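PDB 5CUW: sortase SrtE1 from Streptomyces coelicolor, which cleaves surface proteins at Leu-Ala-x-Thr-Gly or Leu-Pro-x-Thr-Gly sorting signals and joins them covalently to the cell wall, as a class E sortase transpeptidase. Local coordinates for residues A[78-81]-A[82-86]. Sequence-based numbering, arbitrary orientation.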
loop_
_atom_site.group_PDB
_atom_site.type_symbol
_atom_site.label_atom_id
_atom_site.label_comp_id
_atom_site.label_asym_id
_atom_site.label_seq_id
_atom_site.Cartn_x
_atom_site.Cartn_y
_atom_site.Cartn_z
ATOM N N LYS A 78 1.614 9.608 9.762
ATOM C CA LYS A 78 0.323 8.936 9.777
ATOM C C LYS A 78 -0.515 9.334 8.578
ATOM O O LYS A 78 -0.746 10.513 8.337
ATOM C CB LYS A 78 -0.449 9.240 11.059
ATOM C CG LYS A 78 -1.741 8.443 11.157
ATOM C CD LYS A 78 -2.164 8.238 12.607
ATOM C CE LYS A 78 -3.258 7.187 12.697
ATOM N NZ LYS A 78 -3.752 7.011 14.086
ATOM N N THR A 79 -0.988 8.354 7.828
ATOM C CA THR A 79 -1.773 8.660 6.647
ATOM C C THR A 79 -3.254 8.378 6.886
ATOM O O THR A 79 -3.634 7.746 7.882
ATOM C CB THR A 79 -1.301 7.844 5.425
ATOM O OG1 THR A 79 -1.594 6.465 5.635
ATOM C CG2 THR A 79 0.209 8.025 5.174
ATOM N N ALA A 80 -4.085 8.830 5.952
ATOM C CA ALA A 80 -5.524 8.591 6.003
ATOM C C ALA A 80 -5.864 7.104 5.905
ATOM O O ALA A 80 -5.063 6.312 5.396
ATOM C CB ALA A 80 -6.212 9.358 4.880
ATOM N N MET A 81 -7.047 6.731 6.394
ATOM C CA MET A 81 -7.577 5.381 6.194
ATOM C C MET A 81 -8.386 5.364 4.905
ATOM O O MET A 81 -8.761 6.424 4.405
ATOM C CB MET A 81 -8.443 4.946 7.379
ATOM C CG MET A 81 -7.657 4.696 8.665
ATOM S SD MET A 81 -6.725 3.146 8.630
ATOM C CE MET A 81 -8.067 1.966 8.769
ATOM N N PRO A 82 -8.669 4.169 4.363
ATOM C CA PRO A 82 -9.370 4.143 3.076
ATOM C C PRO A 82 -10.814 4.627 3.185
ATOM O O PRO A 82 -11.382 5.050 2.173
ATOM C CB PRO A 82 -9.310 2.664 2.662
ATOM C CG PRO A 82 -8.214 2.068 3.511
ATOM C CD PRO A 82 -8.283 2.817 4.805
ATOM N N ASP A 83 -11.408 4.583 4.375
ATOM C CA ASP A 83 -12.802 5.007 4.487
ATOM C C ASP A 83 -12.956 6.539 4.409
ATOM O O ASP A 83 -14.057 7.038 4.191
ATOM C CB ASP A 83 -13.439 4.465 5.778
ATOM C CG ASP A 83 -12.738 4.941 7.023
ATOM O OD1 ASP A 83 -11.548 4.616 7.200
ATOM O OD2 ASP A 83 -13.388 5.622 7.842
ATOM N N ALA A 84 -11.856 7.278 4.546
ATOM C CA ALA A 84 -11.901 8.739 4.388
ATOM C C ALA A 84 -12.205 9.127 2.946
ATOM O O ALA A 84 -11.630 8.562 2.011
ATOM C CB ALA A 84 -10.597 9.360 4.824
ATOM N N LYS A 85 -13.090 10.105 2.765
ATOM C CA LYS A 85 -13.520 10.509 1.429
ATOM C C LYS A 85 -12.417 11.188 0.630
ATOM O O LYS A 85 -12.576 11.452 -0.554
ATOM C CB LYS A 85 -14.734 11.420 1.517
ATOM C CG LYS A 85 -15.921 10.732 2.157
ATOM C CD LYS A 85 -16.116 9.347 1.548
ATOM C CE LYS A 85 -17.326 8.641 2.142
ATOM N NZ LYS A 85 -17.517 7.277 1.571
ATOM N N ALA A 86 -11.300 11.473 1.284
ATOM C CA ALA A 86 -10.083 11.842 0.584
ATOM C C ALA A 86 -8.900 11.515 1.467
ATOM O O ALA A 86 -8.991 11.545 2.712
ATOM C CB ALA A 86 -10.086 13.323 0.198
HETATM O O HOH W 1 -8.965 7.658 1.885
#
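The D83 carboxylate and the M81-P82 peptide are the flat groups here. M81 CB meets the carboxylate near its plane, at the OD1 end and not over a face, in a tight C...O approach of 3.1 Å from M81 CB to D83 OD1 that is no hydrogen bond. OD1 gets there because D83 CG lies between its own backbone N and carbonyl carbon (chi1 60°), which folds the group back over the turn. At the puckered P82 ring, M81 meets the CD corner: M81 SD and CE each lie 4.1 Å from P82 CD. Bends at chi2 and chi3 curl the thioether to this corner, where a flexible, unbranched chain suits the fit.

On the peptide, the N-H of A84 comes from well above the M81 carbonyl plane, 56° out of it, and bonds to M81 O at 3.2 Å with an N-H...O angle of 153°. A water on the opposite side, closer to the plane, donates to M81 O and to A84 O, each at 2.8 Å, bridging the two ends of the turn. Small methyls fit where the chain folds back, and A80 CB stands 4.4 Å from A84 CB.

Proline suits the second position, since its ring restrains phi to about the value a type I turn needs there and no N-H is needed. P82 packs inward against F89, F123 and Y125, its carbonyl bound by R156, while exposed D83 and K85 are polar, K85 forming a salt bridge with E182. M81 to A84 thus make a type I beta turn, in the loop linking strands 69-71 and 87-92, neighbours in the sortase beta barrel.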